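Local structure of Hen1 (Anabaena variabilis, 3JWH) at residues Leu43-Leu48 with Asp74-Pro79; Gln189-Ala194 with Thr202-Phe207. The protein probably methylates the 2'-hydroxyl of the 3'-terminal nucleotide of RNA, as a methyltransferase domain that binds S-adenosyl-L-homocysteine, the demethylated form of the methyl donor. All blocks are in the same frame, centred on the assembly; numbering follows the deposited sequence.

How the contacts relate
Both contacts belong to a Rossmann-like methyltransferase domain and lie in series along the chain, neither nesting nor crossing. Contact 1 comes first: helix 42-49 leads away from the glycine-bearing segment that binds S-adenosyl-L-homocysteine, the chain runs through strand 55-60 and helix 63-73, and the loop before helix 80-83 returns to lie against helix 42-49, closing a loop of 25 intervening residues. Contact 2 closes one of 7, near the C terminus, and ties the loop after strand 184-188 to the antiparallel strand 202-209. Contact 1 is made by aliphatic side-chain atoms; contact 2 adds two backbone hydrogen bonds. The centres of contacts 1 and 2 are about 25 Å apart, their nearest atoms about 10 Å.

Contact 1 of 2, residues Leu43-Leu48 with Asp74-Pro79; sequences LLKILL and DRLRLP
The backbone oxygen of Leu48, which accepts a hydrogen bond from NH1 of Arg85 and has CD2 of Leu78 4.0 Å away, marks the polar margin of an otherwise aliphatic contact. In this Rossmann-like methyltransferase fold, helix 42-49 presents one flank to the loop that follows helix 63-73, while Leu43 and Ile46 face helix 13-27 and Leu47 meets Val33 of the central sheet. Lys45 illustrates how a charged residue can supply hydrophobic surface. With CG anti to the backbone N (chi1 -178°) and the rest of the chain extended, its methylenes run obliquely past Leu76, CE lying a tight 3.4 Å from Leu76 CD2 and CG 4.0 Å from that same methyl. The ammonium group is carried on towards Arg75, where NZ stays 5.3 Å from Arg75 NH1, two like charges that would probably disfavour a closer approach. One turn further along, Leu48 rests CD1 against two leucines of the loop, 3.8 Å from Leu78 CD1 and 4.1 Å from Leu76 CD1; Trp83 of helix 80-83 also touches Leu48 and Leu76. An alanine in place of Leu76 would probably strip the Lys45 methylenes of their cover and open a gap beside Leu48 CD1. The remaining branch contact of Leu76 reaches the helix backbone, its CD1 lying 4.0 Å from the carbonyl oxygen of Lys45.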
# COMPACT_ATOMS: atom_id res chain seq x y z
N LEU A 43 -0.53 -8.31 4.22
CA LEU A 43 -0.53 -7.18 5.12
C LEU A 43 -1.81 -7.18 5.98
O LEU A 43 -1.78 -6.80 7.15
CB LEU A 43 -0.42 -5.87 4.34
CG LEU A 43 -0.65 -4.62 5.19
CD1 LEU A 43 0.44 -4.50 6.25
CD2 LEU A 43 -0.65 -3.40 4.30
N LEU A 44 -2.94 -7.60 5.40
CA LEU A 44 -4.20 -7.63 6.16
C LEU A 44 -4.08 -8.57 7.38
O LEU A 44 -4.63 -8.28 8.44
CB LEU A 44 -5.38 -8.08 5.28
CG LEU A 44 -5.80 -7.28 4.03
CD1 LEU A 44 -7.02 -7.97 3.43
CD2 LEU A 44 -6.11 -5.82 4.34
N LYS A 45 -3.37 -9.68 7.23
CA LYS A 45 -3.20 -10.63 8.33
C LYS A 45 -2.46 -9.97 9.50
O LYS A 45 -2.85 -10.10 10.66
CB LYS A 45 -2.43 -11.87 7.86
CG LYS A 45 -2.25 -12.93 8.93
CD LYS A 45 -1.83 -14.27 8.34
CE LYS A 45 -2.07 -15.39 9.34
NZ LYS A 45 -1.79 -16.75 8.75
N ILE A 46 -1.38 -9.26 9.17
CA ILE A 46 -0.58 -8.57 10.18
C ILE A 46 -1.34 -7.44 10.89
O ILE A 46 -1.18 -7.25 12.08
CB ILE A 46 0.73 -8.02 9.53
CG1 ILE A 46 1.67 -9.19 9.23
CG2 ILE A 46 1.43 -7.03 10.46
CD1 ILE A 46 2.78 -8.86 8.26
N LEU A 47 -2.17 -6.69 10.16
CA LEU A 47 -2.93 -5.60 10.78
C LEU A 47 -4.05 -6.10 11.69
O LEU A 47 -4.28 -5.56 12.77
CB LEU A 47 -3.54 -4.69 9.70
CG LEU A 47 -2.62 -3.99 8.70
CD1 LEU A 47 -3.44 -3.03 7.85
CD2 LEU A 47 -1.52 -3.23 9.45
N LEU A 48 -4.76 -7.13 11.25
CA LEU A 48 -5.88 -7.69 12.01
C LEU A 48 -5.41 -8.26 13.34
O LEU A 48 -6.10 -8.14 14.36
CB LEU A 48 -6.56 -8.80 11.20
CG LEU A 48 -8.09 -8.84 11.07
CD1 LEU A 48 -8.53 -10.30 11.01
CD2 LEU A 48 -8.78 -8.12 12.23
N ASP A 74 -8.60 -16.49 8.35
CA ASP A 74 -9.38 -17.32 9.26
C ASP A 74 -8.53 -18.28 10.06
O ASP A 74 -9.02 -18.95 10.95
CB ASP A 74 -10.46 -18.09 8.51
CG ASP A 74 -11.68 -17.24 8.23
OD1 ASP A 74 -12.07 -16.49 9.14
OD2 ASP A 74 -12.24 -17.32 7.13
N ARG A 75 -7.24 -18.36 9.73
CA ARG A 75 -6.35 -19.24 10.46
C ARG A 75 -5.95 -18.54 11.76
O ARG A 75 -5.25 -19.11 12.60
CB ARG A 75 -5.12 -19.56 9.61
CG ARG A 75 -5.45 -20.36 8.34
CD ARG A 75 -4.26 -20.46 7.41
NE ARG A 75 -4.58 -21.15 6.16
CZ ARG A 75 -3.76 -21.21 5.11
NH1 ARG A 75 -2.58 -20.61 5.16
NH2 ARG A 75 -4.12 -21.86 4.01
N LEU A 76 -6.41 -17.30 11.93
CA LEU A 76 -6.11 -16.53 13.13
C LEU A 76 -7.10 -16.83 14.25
O LEU A 76 -8.25 -17.20 14.01
CB LEU A 76 -6.17 -15.03 12.83
CG LEU A 76 -5.23 -14.46 11.77
CD1 LEU A 76 -5.53 -12.99 11.59
CD2 LEU A 76 -3.79 -14.66 12.17
N ARG A 77 -6.64 -16.66 15.48
CA ARG A 77 -7.46 -16.86 16.66
C ARG A 77 -7.48 -15.48 17.27
O ARG A 77 -6.43 -14.91 17.56
CB ARG A 77 -6.82 -17.88 17.59
CG ARG A 77 -6.65 -19.25 16.94
CD ARG A 77 -8.02 -19.87 16.66
NE ARG A 77 -8.07 -20.58 15.38
CZ ARG A 77 -7.39 -21.69 15.10
NH1 ARG A 77 -6.59 -22.25 16.00
NH2 ARG A 77 -7.51 -22.23 13.89
N LEU A 78 -8.67 -14.92 17.43
CA LEU A 78 -8.78 -13.57 17.95
C LEU A 78 -10.00 -13.34 18.81
O LEU A 78 -10.96 -14.11 18.76
CB LEU A 78 -8.83 -12.58 16.80
CG LEU A 78 -7.72 -12.49 15.76
CD1 LEU A 78 -8.29 -11.88 14.48
CD2 LEU A 78 -6.57 -11.65 16.29
N PRO A 79 -9.98 -12.29 19.62
CA PRO A 79 -11.14 -11.99 20.47
C PRO A 79 -12.29 -11.62 19.52
O PRO A 79 -12.04 -11.16 18.40
CB PRO A 79 -10.69 -10.78 21.28
CG PRO A 79 -9.17 -10.83 21.21
CD PRO A 79 -8.89 -11.31 19.83

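Contact 2 of 2, residues Gln189-Ala194 with Thr202-Phe207; sequences QPIGEA and TQMAVF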
# COMPACT_ATOMS: atom_id res chain seq x y z
N GLN A 189 11.58 6.44 1.73
CA GLN A 189 12.19 5.62 2.76
C GLN A 189 12.40 4.20 2.25
O GLN A 189 11.52 3.35 2.41
CB GLN A 189 11.27 5.57 3.99
CG GLN A 189 11.06 6.91 4.68
CD GLN A 189 9.78 6.96 5.50
OE1 GLN A 189 9.44 6.02 6.22
NE2 GLN A 189 9.05 8.08 5.40
N PRO A 190 13.55 3.92 1.63
CA PRO A 190 13.78 2.56 1.13
C PRO A 190 13.70 1.57 2.29
O PRO A 190 14.05 1.90 3.42
CB PRO A 190 15.18 2.65 0.52
CG PRO A 190 15.85 3.68 1.38
CD PRO A 190 14.77 4.74 1.49
N ILE A 191 13.23 0.35 2.02
CA ILE A 191 13.11 -0.63 3.09
C ILE A 191 14.16 -1.73 3.02
O ILE A 191 14.50 -2.33 4.04
CB ILE A 191 11.68 -1.24 3.12
CG1 ILE A 191 11.43 -2.11 1.90
CG2 ILE A 191 10.65 -0.12 3.18
CD1 ILE A 191 11.99 -3.52 2.01
N GLY A 192 14.67 -2.00 1.82
CA GLY A 192 15.68 -3.03 1.67
C GLY A 192 17.03 -2.69 2.31
O GLY A 192 17.11 -2.32 3.48
N GLU A 193 18.10 -2.82 1.53
CA GLU A 193 19.44 -2.52 2.02
C GLU A 193 20.29 -1.83 0.96
O GLU A 193 20.50 -2.36 -0.13
CB GLU A 193 20.13 -3.81 2.47
CG GLU A 193 19.54 -4.38 3.75
CD GLU A 193 20.02 -5.79 4.03
OE1 GLU A 193 21.25 -6.01 4.10
OE2 GLU A 193 19.15 -6.68 4.19
N ALA A 194 20.78 -0.64 1.30
CA ALA A 194 21.60 0.16 0.40
C ALA A 194 22.65 -0.70 -0.32
O ALA A 194 23.28 -1.56 0.30
CB ALA A 194 22.29 1.28 1.17
N THR A 202 13.59 -2.41 -2.38
CA THR A 202 12.20 -1.94 -2.33
C THR A 202 12.11 -0.44 -2.02
O THR A 202 12.63 0.04 -1.01
CB THR A 202 11.38 -2.70 -1.24
OG1 THR A 202 11.35 -4.10 -1.55
CG2 THR A 202 9.94 -2.16 -1.19
N GLN A 203 11.44 0.30 -2.91
CA GLN A 203 11.25 1.74 -2.72
C GLN A 203 9.88 1.94 -2.04
O GLN A 203 8.91 1.25 -2.37
CB GLN A 203 11.22 2.47 -4.06
CG GLN A 203 12.13 1.90 -5.11
CD GLN A 203 12.13 2.74 -6.36
OE1 GLN A 203 12.38 3.94 -6.30
NE2 GLN A 203 11.83 2.13 -7.49
N MET A 204 9.81 2.88 -1.11
CA MET A 204 8.56 3.17 -0.43
C MET A 204 8.33 4.68 -0.44
O MET A 204 9.27 5.47 -0.38
CB MET A 204 8.59 2.65 1.02
CG MET A 204 7.34 2.98 1.84
SD MET A 204 7.12 2.03 3.37
CE MET A 204 7.78 3.13 4.51
N ALA A 205 7.07 5.08 -0.57
CA ALA A 205 6.74 6.49 -0.55
C ALA A 205 5.65 6.70 0.47
O ALA A 205 4.63 6.01 0.47
CB ALA A 205 6.28 6.93 -1.92
N VAL A 206 5.89 7.63 1.39
CA VAL A 206 4.90 7.96 2.40
C VAL A 206 4.41 9.37 2.08
O VAL A 206 5.15 10.34 2.25
CB VAL A 206 5.52 7.92 3.83
CG1 VAL A 206 4.47 8.31 4.85
CG2 VAL A 206 6.02 6.51 4.14
N PHE A 207 3.18 9.46 1.58
CA PHE A 207 2.57 10.75 1.26
C PHE A 207 1.76 11.22 2.45
O PHE A 207 0.98 10.47 3.02
CB PHE A 207 1.61 10.62 0.07
CG PHE A 207 2.28 10.29 -1.22
CD1 PHE A 207 2.72 11.29 -2.07
CD2 PHE A 207 2.38 8.97 -1.63
CE1 PHE A 207 3.23 10.99 -3.30
CE2 PHE A 207 2.90 8.66 -2.86
CZ PHE A 207 3.32 9.66 -3.70
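Ile191 lays its longer branch over the side chain of Thr202, with CG1 3.4 Å from Thr202 CG2 and CD1 3.4 Å from Thr202 CB, both closer than carbons usually pack. The torsion explains the placement: CG1 sits between the backbone N and the carbonyl carbon (chi1 68°), which leaves Ile191 CG2 to meet Met204 SD at 4.1 Å, the two side chains crossing at about a right angle. Beneath this overlap the backbones are bonded. Ile191 N donates to Thr202 O at 3.1 Å, nearly straight and tilted only 19° from the carbonyl plane. Thr202 O also receives a CA-H...O contact from Pro190 CA, 3.5 Å away; proline has no N-H to offer. Two residues earlier in the chain than Ile191, Gln189 N donates to Met204 O at 3.3 Å, this time from well above the carbonyl plane (37°). These bonds prolong, beyond the end of strand 184-188, its antiparallel pairing with strand 202-209. The two strands complete the 3-2-1-4-5-7-6 sheet of the class I, Rossmann-like methyltransferases, in which the last strand is inserted antiparallel between its neighbours. On the far side of 202-209 lies strand 135-141, where Met204 touches Ile137 and Thr139, while Thr202 touches Glu110 of the S-adenosyl-L-homocysteine pocket. Next to strand 184-188, Gln189 extends its side chain obliquely across Val206 and sets NE2 3.6 Å from Val206 CG2. Gln189 OE1 lies alongside Met204, whose chain, bent at its last torsion, puts CE 3.7 Å from it.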